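Local coordinates for putative triphosphoribosyl-dephospho-coA synthase (Archaeoglobus fulgidus DSM 4304, PDB 3H9P), which is of unknown function but may bind ATP and act as a triphosphoribosyl-dephospho-CoA synthase, at residues A[97-102]-A[134-139]; A[38-43]-A[63-68]; A[147-150]-A[155-158]. All blocks are in the same frame, centred on the assembly; numbering follows the deposited sequence.

Contact 1. Residues A[97-102]-A[134-139]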
ATOM      1  N   SER A  97      -4.290 -18.128   0.070  1.00 24.27           N
ATOM      2  CA  SER A  97      -4.408 -18.445  -1.346  1.00 24.81           C
ATOM      3  C   SER A  97      -4.416 -17.177  -2.193  1.00 25.10           C
ATOM      4  O   SER A  97      -3.715 -17.090  -3.198  1.00 24.27           O
ATOM      5  CB  SER A  97      -5.693 -19.199  -1.617  1.00 24.28           C
ATOM      6  OG  SER A  97      -5.612 -20.485  -1.064  1.00 25.66           O
ATOM      7  N   VAL A  98      -5.186 -16.184  -1.782  1.00 25.05           N
ATOM      8  CA  VAL A  98      -5.212 -14.992  -2.585  1.00 26.69           C
ATOM      9  C   VAL A  98      -3.822 -14.337  -2.649  1.00 28.05           C
ATOM     10  O   VAL A  98      -3.382 -13.928  -3.734  1.00 27.95           O
ATOM     11  CB  VAL A  98      -6.310 -14.026  -2.131  1.00 27.36           C
ATOM     12  CG1 VAL A  98      -6.155 -12.652  -2.777  1.00 26.87           C
ATOM     13  CG2 VAL A  98      -7.676 -14.612  -2.488  1.00 26.77           C
ATOM     14  N   LEU A  99      -3.146 -14.263  -1.499  1.00 28.62           N
ATOM     15  CA  LEU A  99      -1.793 -13.735  -1.403  1.00 30.09           C
ATOM     16  C   LEU A  99      -0.769 -14.497  -2.269  1.00 30.25           C
ATOM     17  O   LEU A  99       0.007 -13.890  -3.014  1.00 30.51           O
ATOM     18  CB  LEU A  99      -1.357 -13.682   0.070  1.00 30.84           C
ATOM     19  CG  LEU A  99      -0.039 -12.984   0.417  1.00 32.95           C
ATOM     20  CD1 LEU A  99       0.079 -11.611  -0.270  1.00 35.18           C
ATOM     21  CD2 LEU A  99       0.068 -12.811   1.924  1.00 34.33           C
ATOM     22  N   GLU A 100      -0.786 -15.822  -2.197  1.00 30.46           N
ATOM     23  CA  GLU A 100      -0.009 -16.637  -3.121  1.00 31.16           C
ATOM     24  C   GLU A 100      -0.359 -16.393  -4.600  1.00 31.32           C
ATOM     25  O   GLU A 100       0.522 -16.351  -5.444  1.00 30.45           O
ATOM     26  CB  GLU A 100      -0.166 -18.112  -2.781  1.00 31.89           C
ATOM     27  CG  GLU A 100       0.669 -19.015  -3.677  1.00 36.62           C
ATOM     28  CD  GLU A 100       0.377 -20.469  -3.473  1.00 43.74           C
ATOM     29  OE1 GLU A 100      -0.204 -20.803  -2.405  1.00 47.97           O
ATOM     30  OE2 GLU A 100       0.735 -21.284  -4.365  1.00 46.02           O
ATOM     31  N   ALA A 101      -1.640 -16.190  -4.912  1.00 31.94           N
ATOM     32  CA  ALA A 101      -2.048 -15.888  -6.297  1.00 32.83           C
ATOM     33  C   ALA A 101      -1.453 -14.559  -6.792  1.00 33.50           C
ATOM     34  O   ALA A 101      -1.047 -14.427  -7.970  1.00 33.59           O
ATOM     35  CB  ALA A 101      -3.607 -15.887  -6.441  1.00 31.67           C
ATOM     36  N   PHE A 102      -1.401 -13.601  -5.872  1.00 34.02           N
ATOM     37  CA  PHE A 102      -0.829 -12.278  -6.109  1.00 35.40           C
ATOM     38  C   PHE A 102       0.649 -12.382  -6.413  1.00 35.83           C
ATOM     39  O   PHE A 102       1.124 -11.816  -7.411  1.00 36.28           O
ATOM     40  CB  PHE A 102      -1.043 -11.381  -4.873  1.00 35.60           C
ATOM     41  CG  PHE A 102      -0.391 -10.023  -4.972  1.00 36.54           C
ATOM     42  CD1 PHE A 102      -1.054  -8.958  -5.597  1.00 38.00           C
ATOM     43  CD2 PHE A 102       0.879  -9.795  -4.417  1.00 37.83           C
ATOM     44  CE1 PHE A 102      -0.465  -7.670  -5.665  1.00 38.93           C
ATOM     45  CE2 PHE A 102       1.486  -8.522  -4.489  1.00 38.20           C
ATOM     46  CZ  PHE A 102       0.812  -7.460  -5.118  1.00 37.94           C
ATOM     47  N   TYR A 134     -12.229 -11.112   3.629  1.00 27.49           N
ATOM     48  CA  TYR A 134     -13.087  -9.947   3.771  1.00 27.30           C
ATOM     49  C   TYR A 134     -12.417  -8.949   4.692  1.00 26.76           C
ATOM     50  O   TYR A 134     -12.264  -7.772   4.336  1.00 26.62           O
ATOM     51  CB  TYR A 134     -14.444 -10.367   4.307  1.00 26.71           C
ATOM     52  CG  TYR A 134     -15.405  -9.230   4.478  1.00 29.25           C
ATOM     53  CD1 TYR A 134     -16.036  -8.677   3.369  1.00 31.02           C
ATOM     54  CD2 TYR A 134     -15.716  -8.724   5.755  1.00 30.04           C
ATOM     55  CE1 TYR A 134     -16.946  -7.656   3.495  1.00 33.79           C
ATOM     56  CE2 TYR A 134     -16.643  -7.667   5.899  1.00 33.03           C
ATOM     57  CZ  TYR A 134     -17.250  -7.154   4.746  1.00 34.25           C
ATOM     58  OH  TYR A 134     -18.146  -6.132   4.791  1.00 36.36           O
ATOM     59  N   GLU A 135     -12.007  -9.440   5.858  1.00 26.79           N
ATOM     60  CA  GLU A 135     -11.366  -8.614   6.900  1.00 26.93           C
ATOM     61  C   GLU A 135     -10.071  -8.013   6.385  1.00 26.21           C
ATOM     62  O   GLU A 135      -9.787  -6.851   6.605  1.00 26.16           O
ATOM     63  CB  GLU A 135     -11.135  -9.424   8.182  1.00 26.23           C
ATOM     64  CG  GLU A 135     -12.431 -10.025   8.718  1.00 28.72           C
ATOM     65  CD  GLU A 135     -12.248 -11.175   9.715  1.00 32.43           C
ATOM     66  OE1 GLU A 135     -11.333 -12.025   9.573  1.00 33.55           O
ATOM     67  OE2 GLU A 135     -13.059 -11.241  10.661  1.00 36.01           O
ATOM     68  N   TRP A 136      -9.292  -8.819   5.690  1.00 26.36           N
ATOM     69  CA  TRP A 136      -8.075  -8.343   5.072  1.00 27.35           C
ATOM     70  C   TRP A 136      -8.396  -7.137   4.195  1.00 27.23           C
ATOM     71  O   TRP A 136      -7.827  -6.058   4.383  1.00 26.97           O
ATOM     72  CB  TRP A 136      -7.448  -9.457   4.242  1.00 27.33           C
ATOM     73  CG  TRP A 136      -6.019  -9.192   3.887  1.00 29.40           C
ATOM     74  CD1 TRP A 136      -5.166  -8.334   4.511  1.00 29.18           C
ATOM     75  CD2 TRP A 136      -5.258  -9.842   2.864  1.00 31.62           C
ATOM     76  NE1 TRP A 136      -3.930  -8.377   3.920  1.00 28.80           N
ATOM     77  CE2 TRP A 136      -3.948  -9.303   2.914  1.00 31.61           C
ATOM     78  CE3 TRP A 136      -5.557 -10.823   1.895  1.00 34.08           C
ATOM     79  CZ2 TRP A 136      -2.924  -9.704   2.032  1.00 33.42           C
ATOM     80  CZ3 TRP A 136      -4.533 -11.224   0.997  1.00 34.91           C
ATOM     81  CH2 TRP A 136      -3.236 -10.659   1.078  1.00 35.71           C
HETATM   82  N   MSE A 137      -9.340  -7.328   3.265  1.00 27.05           N
HETATM   83  CA  MSE A 137      -9.768  -6.282   2.339  1.00 26.15           C
HETATM   84  C   MSE A 137     -10.281  -5.037   3.082  1.00 26.43           C
HETATM   85  O   MSE A 137     -10.081  -3.926   2.582  1.00 25.79           O
HETATM   86  CB  MSE A 137     -10.826  -6.788   1.341  1.00 26.23           C
HETATM   87  CG  MSE A 137     -10.341  -7.775   0.288  1.00 28.64           C
HETATM   88 SE   MSE A 137      -8.755  -7.233  -0.765  0.75 37.37          SE
HETATM   89  CE  MSE A 137      -7.362  -7.965   0.394  1.00 36.79           C
ATOM     90  N   LYS A 138     -10.893  -5.191   4.265  1.00 25.65           N
ATOM     91  CA  LYS A 138     -11.303  -4.015   5.035  1.00 26.88           C
ATOM     92  C   LYS A 138     -10.096  -3.217   5.537  1.00 28.13           C
ATOM     93  O   LYS A 138     -10.257  -2.094   6.001  1.00 28.83           O
ATOM     94  CB  LYS A 138     -12.183  -4.355   6.245  1.00 26.88           C
ATOM     95  CG  LYS A 138     -13.607  -4.865   5.953  1.00 28.68           C
ATOM     96  CD  LYS A 138     -14.426  -5.024   7.269  1.00 32.93           C
ATOM     97  CE  LYS A 138     -14.030  -3.951   8.282  1.00 30.61           C
ATOM     98  NZ  LYS A 138     -14.649  -4.144   9.623  1.00 35.02           N
HETATM   99  N   MSE A 139      -8.893  -3.774   5.470  1.00 28.99           N
HETATM  100  CA  MSE A 139      -7.723  -3.020   5.937  1.00 30.44           C
HETATM  101  C   MSE A 139      -6.891  -2.381   4.819  1.00 29.67           C
HETATM  102  O   MSE A 139      -5.851  -1.793   5.069  1.00 29.72           O
HETATM  103  CB  MSE A 139      -6.850  -3.896   6.807  1.00 30.45           C
HETATM  104  CG  MSE A 139      -7.525  -4.224   8.090  1.00 35.54           C
HETATM  105 SE   MSE A 139      -6.557  -5.588   9.057  0.75 46.94          SE
HETATM  106  CE  MSE A 139      -6.050  -6.790   7.634  1.00 41.46           C
TER
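Trp136 reaches across to Leu99 with the outer corner of its six-membered ring, and this one pair makes most of the contact. The nearest CA atoms, those of Leu99 and Trp136, are 10.5 Å apart, so the indole rather than the backbones bridges the gap. With CG anti to its own N (chi1 -164°), Trp136 sends the bicycle straight out from helix 133-138. Its CH2 lies 3.7 Å from Leu99 CB, and the same atom is 3.7 Å from Leu99 CD1. Leu99 CG and CD2 are each 4.0 Å from Trp136 CH2, so all four carbons from CB outward lie against one ring atom. The two side chains cross at about a right angle. Leu99 chi1 of -172°, with CG opposite N, brings CD1 and CD2 up to the same atom that CB already touches. Val98 adds a lighter touch: its CG1 stands 4.3 Å from Trp136 CZ3, approaching the ring obliquely, as Leu99 CB does.

The indole is further confined within its own segment. Met137, modelled as selenomethionine, lays CE over one ring face, 3.5 Å above the plane and displaced toward the rim, while the Met139 CE methyl lies in plane at the edge. Ile126 of helix 118-129 touches both Leu99 and Trp136. On helix 133-138, Lys138 forms salt bridges with Glu124 and Glu125 of the second subunit, placing this helix at the dimer interface. With no hydrogen bond between the segments, the arrangement is apolar packing by an aromatic side chain spanning two separated helices of an all-helical fold.

Contact 2. Residues A[38-43]-A[63-68]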
ATOM      1  N   GLU A  38      -8.922 -20.561  -3.239  1.00 30.95           N
ATOM      2  CA  GLU A  38      -8.493 -21.596  -4.169  1.00 31.33           C
ATOM      3  C   GLU A  38      -8.858 -21.234  -5.591  1.00 29.73           C
ATOM      4  O   GLU A  38      -8.061 -21.435  -6.503  1.00 30.23           O
ATOM      5  CB  GLU A  38      -9.162 -22.938  -3.837  1.00 31.47           C
ATOM      6  CG  GLU A  38      -8.341 -23.837  -2.984  1.00 37.13           C
ATOM      7  CD  GLU A  38      -6.861 -23.762  -3.340  1.00 43.86           C
ATOM      8  OE1 GLU A  38      -6.492 -24.211  -4.459  1.00 45.05           O
ATOM      9  OE2 GLU A  38      -6.085 -23.232  -2.502  1.00 45.52           O
ATOM     10  N   GLY A  39     -10.069 -20.719  -5.759  1.00 28.14           N
ATOM     11  CA  GLY A  39     -10.574 -20.296  -7.057  1.00 26.60           C
ATOM     12  C   GLY A  39      -9.717 -19.252  -7.747  1.00 26.10           C
ATOM     13  O   GLY A  39      -9.375 -19.392  -8.941  1.00 24.38           O
ATOM     14  N   VAL A  40      -9.356 -18.211  -6.992  1.00 25.82           N
ATOM     15  CA  VAL A  40      -8.538 -17.120  -7.534  1.00 26.38           C
ATOM     16  C   VAL A  40      -7.200 -17.707  -7.900  1.00 26.12           C
ATOM     17  O   VAL A  40      -6.739 -17.500  -9.002  1.00 26.63           O
ATOM     18  CB  VAL A  40      -8.355 -15.958  -6.518  1.00 26.98           C
ATOM     19  CG1 VAL A  40      -7.418 -14.839  -7.059  1.00 25.96           C
ATOM     20  CG2 VAL A  40      -9.703 -15.402  -6.089  1.00 26.57           C
ATOM     21  N   LEU A  41      -6.641 -18.521  -7.013  1.00 25.94           N
ATOM     22  CA  LEU A  41      -5.338 -19.139  -7.240  1.00 27.45           C
ATOM     23  C   LEU A  41      -5.265 -20.080  -8.457  1.00 27.66           C
ATOM     24  O   LEU A  41      -4.299 -20.045  -9.225  1.00 27.56           O
ATOM     25  CB  LEU A  41      -4.836 -19.825  -5.955  1.00 27.22           C
ATOM     26  CG  LEU A  41      -3.505 -20.583  -6.014  1.00 28.83           C
ATOM     27  CD1 LEU A  41      -2.339 -19.642  -6.213  1.00 27.31           C
ATOM     28  CD2 LEU A  41      -3.266 -21.449  -4.762  1.00 30.08           C
ATOM     29  N   ARG A  42      -6.300 -20.903  -8.631  1.00 28.56           N
ATOM     30  CA  ARG A  42      -6.442 -21.769  -9.794  1.00 29.04           C
ATOM     31  C   ARG A  42      -6.615 -20.943 -11.057  1.00 29.21           C
ATOM     32  O   ARG A  42      -5.933 -21.188 -12.071  1.00 29.66           O
ATOM     33  CB  ARG A  42      -7.622 -22.718  -9.603  1.00 29.46           C
ATOM     34  CG  ARG A  42      -7.168 -24.075  -9.011  1.00 35.69           C
ATOM     35  CD  ARG A  42      -8.116 -24.685  -7.970  1.00 39.79           C
ATOM     36  NE  ARG A  42      -7.474 -25.800  -7.280  1.00 45.82           N
ATOM     37  CZ  ARG A  42      -7.548 -27.084  -7.653  1.00 47.51           C
ATOM     38  NH1 ARG A  42      -8.253 -27.443  -8.720  1.00 48.03           N
ATOM     39  NH2 ARG A  42      -6.911 -28.020  -6.946  1.00 48.04           N
ATOM     40  N   ALA A  43      -7.496 -19.953 -11.005  1.00 28.37           N
ATOM     41  CA  ALA A  43      -7.705 -19.093 -12.163  1.00 29.25           C
ATOM     42  C   ALA A  43      -6.385 -18.514 -12.603  1.00 30.21           C
ATOM     43  O   ALA A  43      -6.077 -18.508 -13.789  1.00 30.67           O
ATOM     44  CB  ALA A  43      -8.740 -17.969 -11.873  1.00 27.52           C
ATOM     45  N   LEU A  63     -11.897 -10.112  -8.568  1.00 27.75           N
ATOM     46  CA  LEU A  63     -13.233  -9.553  -8.699  1.00 29.14           C
ATOM     47  C   LEU A  63     -14.237 -10.639  -9.115  1.00 30.38           C
ATOM     48  O   LEU A  63     -15.330 -10.767  -8.512  1.00 31.32           O
ATOM     49  CB  LEU A  63     -13.273  -8.387  -9.706  1.00 28.85           C
ATOM     50  CG  LEU A  63     -12.697  -7.008  -9.334  1.00 28.09           C
ATOM     51  CD1 LEU A  63     -12.601  -6.069 -10.552  1.00 24.50           C
ATOM     52  CD2 LEU A  63     -13.543  -6.343  -8.204  1.00 23.56           C
ATOM     53  N   LEU A  64     -13.873 -11.442 -10.101  1.00 29.82           N
ATOM     54  CA  LEU A  64     -14.867 -12.364 -10.699  1.00 30.12           C
ATOM     55  C   LEU A  64     -15.147 -13.610  -9.917  1.00 30.15           C
ATOM     56  O   LEU A  64     -16.270 -14.046  -9.863  1.00 31.77           O
ATOM     57  CB  LEU A  64     -14.461 -12.763 -12.114  1.00 30.16           C
ATOM     58  CG  LEU A  64     -14.586 -11.646 -13.159  1.00 30.77           C
ATOM     59  CD1 LEU A  64     -13.695 -12.063 -14.347  1.00 33.38           C
ATOM     60  CD2 LEU A  64     -16.036 -11.411 -13.608  1.00 28.32           C
ATOM     61  N   VAL A  65     -14.127 -14.185  -9.291  1.00 29.55           N
ATOM     62  CA  VAL A  65     -14.332 -15.418  -8.580  1.00 28.57           C
ATOM     63  C   VAL A  65     -15.421 -15.314  -7.490  1.00 28.66           C
ATOM     64  O   VAL A  65     -16.261 -16.214  -7.366  1.00 29.15           O
ATOM     65  CB  VAL A  65     -12.946 -15.999  -8.111  1.00 28.40           C
ATOM     66  CG1 VAL A  65     -13.106 -17.084  -7.128  1.00 25.98           C
ATOM     67  CG2 VAL A  65     -12.161 -16.465  -9.335  1.00 25.37           C
ATOM     68  N   PRO A  66     -15.432 -14.231  -6.693  1.00 28.81           N
ATOM     69  CA  PRO A  66     -16.530 -14.176  -5.704  1.00 28.84           C
ATOM     70  C   PRO A  66     -17.928 -14.057  -6.319  1.00 28.80           C
ATOM     71  O   PRO A  66     -18.877 -14.596  -5.738  1.00 28.39           O
ATOM     72  CB  PRO A  66     -16.223 -12.912  -4.901  1.00 28.38           C
ATOM     73  CG  PRO A  66     -14.802 -12.731  -5.032  1.00 28.39           C
ATOM     74  CD  PRO A  66     -14.456 -13.165  -6.441  1.00 28.78           C
ATOM     75  N   LEU A  67     -18.047 -13.361  -7.461  1.00 28.21           N
ATOM     76  CA  LEU A  67     -19.328 -13.284  -8.154  1.00 28.01           C
ATOM     77  C   LEU A  67     -19.698 -14.623  -8.757  1.00 27.99           C
ATOM     78  O   LEU A  67     -20.841 -15.016  -8.687  1.00 26.94           O
ATOM     79  CB  LEU A  67     -19.332 -12.209  -9.250  1.00 27.14           C
ATOM     80  CG  LEU A  67     -18.900 -10.807  -8.799  1.00 25.64           C
ATOM     81  CD1 LEU A  67     -18.606  -9.916 -10.012  1.00 23.21           C
ATOM     82  CD2 LEU A  67     -19.833 -10.189  -7.777  1.00 19.13           C
ATOM     83  N   ILE A  68     -18.717 -15.325  -9.334  1.00 27.81           N
ATOM     84  CA  ILE A  68     -18.984 -16.626  -9.894  1.00 28.44           C
ATOM     85  C   ILE A  68     -19.377 -17.660  -8.821  1.00 29.41           C
ATOM     86  O   ILE A  68     -20.159 -18.567  -9.070  1.00 28.79           O
ATOM     87  CB  ILE A  68     -17.847 -17.100 -10.794  1.00 29.11           C
ATOM     88  CG1 ILE A  68     -17.761 -16.119 -12.001  1.00 30.96           C
ATOM     89  CG2 ILE A  68     -18.126 -18.577 -11.264  1.00 27.25           C
ATOM     90  CD1 ILE A  68     -16.480 -16.153 -12.850  1.00 33.08           C
TER
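Val65 packs on the backbone of Gly39 and on the side chain of Val40, a glycine-mediated close approach of two helices within an all-helical fold. The CA atoms of Val40 and Val65 are 6.1 Å apart, a separation short enough for the valine of helix 58-68 to rest directly on the main chain of helix 36-46. Val65 CG2 is 4.0 Å from Gly39 C. The other methyl, CG1, lies opposite the valine's own N (chi1 167°), which carries it to 3.9 Å from Val40 N. Both methyls thus rest against the same side of the peptide linking Gly39 to Val40. The absence of a side chain on Gly39 matters here: a CB built on that residue would fall 2.9 Å from Val65 CG1, a clash. Val40 completes the first shell with CG2, the methyl beside its N, which is 3.9 Å from Val65 CB; the two valines meet at a slant.

Further out, neighbouring helices press on the same residues. Phe27 and Val30 of helix 24-33 touch Val65, and Ala101 of helix 92-105 touches Val40. Directly after Val65 comes Pro66, whose N has no hydrogen bond to the preceding turn, and helix 58-68 is kinked there.

Away from Val65, helix 36-46 carries a charged pair one turn apart. Arg42 also forms a salt bridge with Glu29, so its guanidinium has carboxylate partners on two helices. Within the segment, Arg42 N is bonded to Glu38 O, and the side chains repeat this spacing: Glu38 OE1 lies in plane at the guanidinium edge and receives a weak, salt-bridged hydrogen bond of 3.4 Å from Arg42 NE, with an N-H...O angle of 151°.

Contact 3. Residues A[147-150]-A[155-158]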
ATOM      1  N   ALA A 147     -10.453  -3.983  -3.553  1.00 27.52           N
ATOM      2  CA  ALA A 147     -10.650  -4.259  -2.103  1.00 28.39           C
ATOM      3  C   ALA A 147     -11.998  -3.738  -1.617  1.00 28.33           C
ATOM      4  O   ALA A 147     -12.765  -4.406  -0.925  1.00 28.88           O
ATOM      5  CB  ALA A 147      -9.516  -3.595  -1.291  1.00 27.81           C
ATOM      6  N   ARG A 148     -12.243  -2.505  -2.014  1.00 28.17           N
ATOM      7  CA  ARG A 148     -13.468  -1.760  -1.778  1.00 27.54           C
ATOM      8  C   ARG A 148     -14.726  -2.402  -2.410  1.00 27.31           C
ATOM      9  O   ARG A 148     -15.775  -2.415  -1.782  1.00 28.24           O
ATOM     10  CB  ARG A 148     -13.186  -0.366  -2.313  1.00 26.83           C
ATOM     11  CG  ARG A 148     -14.332   0.541  -2.679  1.00 28.54           C
ATOM     12  CD  ARG A 148     -13.736   1.886  -2.527  1.00 30.84           C
ATOM     13  NE  ARG A 148     -14.031   2.791  -3.607  1.00 31.99           N
ATOM     14  CZ  ARG A 148     -13.266   3.825  -3.909  1.00 30.44           C
ATOM     15  NH1 ARG A 148     -12.131   4.031  -3.242  1.00 30.20           N
ATOM     16  NH2 ARG A 148     -13.626   4.632  -4.893  1.00 30.26           N
ATOM     17  N   GLU A 149     -14.620  -2.934  -3.628  1.00 27.53           N
ATOM     18  CA  GLU A 149     -15.650  -3.819  -4.205  1.00 28.15           C
ATOM     19  C   GLU A 149     -15.866  -5.100  -3.372  1.00 28.54           C
ATOM     20  O   GLU A 149     -16.991  -5.613  -3.256  1.00 28.63           O
ATOM     21  CB  GLU A 149     -15.245  -4.261  -5.629  1.00 27.24           C
ATOM     22  CG  GLU A 149     -15.252  -3.143  -6.640  1.00 30.72           C
ATOM     23  CD  GLU A 149     -16.655  -2.667  -6.952  1.00 33.09           C
ATOM     24  OE1 GLU A 149     -17.352  -3.299  -7.765  1.00 35.59           O
ATOM     25  OE2 GLU A 149     -17.068  -1.670  -6.363  1.00 36.28           O
ATOM     26  N   LEU A 150     -14.782  -5.660  -2.846  1.00 28.22           N
ATOM     27  CA  LEU A 150     -14.922  -6.906  -2.135  1.00 28.61           C
ATOM     28  C   LEU A 150     -15.608  -6.653  -0.803  1.00 28.75           C
ATOM     29  O   LEU A 150     -16.258  -7.561  -0.256  1.00 29.07           O
ATOM     30  CB  LEU A 150     -13.573  -7.628  -1.978  1.00 28.96           C
ATOM     31  CG  LEU A 150     -13.378  -8.760  -3.033  1.00 29.55           C
ATOM     32  CD1 LEU A 150     -13.310  -8.210  -4.418  1.00 29.61           C
ATOM     33  CD2 LEU A 150     -12.155  -9.637  -2.760  1.00 26.95           C
ATOM     34  N   LYS A 155     -20.089  -2.208  -5.526  1.00 26.88           N
ATOM     35  CA  LYS A 155     -20.801  -1.004  -5.987  1.00 28.35           C
ATOM     36  C   LYS A 155     -20.327  -0.456  -7.355  1.00 28.45           C
ATOM     37  O   LYS A 155     -21.145  -0.052  -8.167  1.00 28.62           O
ATOM     38  CB  LYS A 155     -20.795   0.068  -4.917  1.00 27.88           C
ATOM     39  CG  LYS A 155     -21.849  -0.216  -3.826  1.00 31.08           C
ATOM     40  CD  LYS A 155     -21.450   0.367  -2.469  1.00 36.59           C
ATOM     41  CE  LYS A 155     -21.601   1.886  -2.392  1.00 40.66           C
ATOM     42  NZ  LYS A 155     -20.923   2.468  -1.158  1.00 43.22           N
ATOM     43  N   ILE A 156     -19.034  -0.452  -7.622  1.00 28.25           N
ATOM     44  CA  ILE A 156     -18.572  -0.040  -8.944  1.00 28.57           C
ATOM     45  C   ILE A 156     -19.041  -0.978 -10.075  1.00 28.71           C
ATOM     46  O   ILE A 156     -19.500  -0.532 -11.113  1.00 29.86           O
ATOM     47  CB  ILE A 156     -17.044   0.142  -8.955  1.00 28.41           C
ATOM     48  CG1 ILE A 156     -16.678   1.233  -7.930  1.00 27.88           C
ATOM     49  CG2 ILE A 156     -16.573   0.533 -10.339  1.00 28.27           C
ATOM     50  CD1 ILE A 156     -15.213   1.178  -7.362  1.00 26.20           C
ATOM     51  N   SER A 157     -18.995  -2.275  -9.847  1.00 27.90           N
ATOM     52  CA  SER A 157     -19.385  -3.234 -10.850  1.00 27.74           C
ATOM     53  C   SER A 157     -20.857  -3.129 -11.235  1.00 27.10           C
ATOM     54  O   SER A 157     -21.203  -3.237 -12.415  1.00 27.29           O
ATOM     55  CB  SER A 157     -19.065  -4.656 -10.346  1.00 27.17           C
ATOM     56  OG  SER A 157     -17.668  -4.744 -10.092  1.00 29.53           O
ATOM     57  N   ILE A 158     -21.703  -2.956 -10.229  1.00 26.56           N
ATOM     58  CA  ILE A 158     -23.157  -2.742 -10.387  1.00 26.68           C
ATOM     59  C   ILE A 158     -23.477  -1.476 -11.180  1.00 26.75           C
ATOM     60  O   ILE A 158     -24.292  -1.512 -12.103  1.00 27.06           O
ATOM     61  CB  ILE A 158     -23.869  -2.659  -8.998  1.00 26.60           C
ATOM     62  CG1 ILE A 158     -23.819  -4.026  -8.329  1.00 27.52           C
ATOM     63  CG2 ILE A 158     -25.351  -2.152  -9.112  1.00 22.56           C
ATOM     64  CD1 ILE A 158     -24.068  -3.986  -6.836  1.00 30.84           C
TER
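From helix 145-151, the carboxylate of Glu149 spans the short turn to the next helix, 155-167, and divides its two oxygens between successive residues of that helix's first turn. OE2 takes the backbone N-H of Ile156, with 2.6 Å between Glu149 OE2 and Ile156 N; the donor comes from the syn side, 22° out of the carboxylate plane. OE1 accepts twice: Ser157 N is 2.8 Å from Glu149 OE1, again syn but tilted further from the plane, whereas Ser157 OG, also 2.8 Å from Glu149 OE1, arrives nearly in line with the C-O bond. Glu149 sets CG beside its own N (chi1 -68°) and bends at chi2 (-70°), which turns the carboxylate toward 156-157.

Ile156 crosses the glutamate at about a right angle and packs tightly, its CB 3.2 Å from Glu149 OE2. Its CD1 reaches on to the neighbourhood of Arg148 NE, 4.3 Å away. Leu63, Leu235 and Phe154 also touch Glu149, and Ser157 OG has a further hydrogen bond to Ser238 OG on helix 230-246.

With an alanine here, the N-H groups of Ile156 and Ser157 would probably lose their carboxylate acceptor, and the Ser157 hydroxyl one of its partners. Three donors hold one buried carboxylate, and the N-H groups at the start of a helix, where the dipole is positive, would be expected to favour an acceptor carrying negative charge.

All three contacts join helices of one all-helical chain, and they follow each other in sequence without interleaving: contact 2 closes first, then contact 1, then contact 3. Centres of contacts 1 and 2 lie about 12 Å apart, and contact 3 is about 15 Å from each. Helices 36-46 and 92-105 link contacts 2 and 1, where Ser97 OG is 3.1 Å from Glu38 OE2, a probable hydrogen bond. Helices 133-138 and 145-151, consecutive in the chain, join contacts 1 and 3 through Met137 against Ala147 and Leu150. Leu63 packs on Glu149 between contacts 2 and 3. The three therefore form one continuous packed region, and of the three only contact 1 is touched by the second subunit.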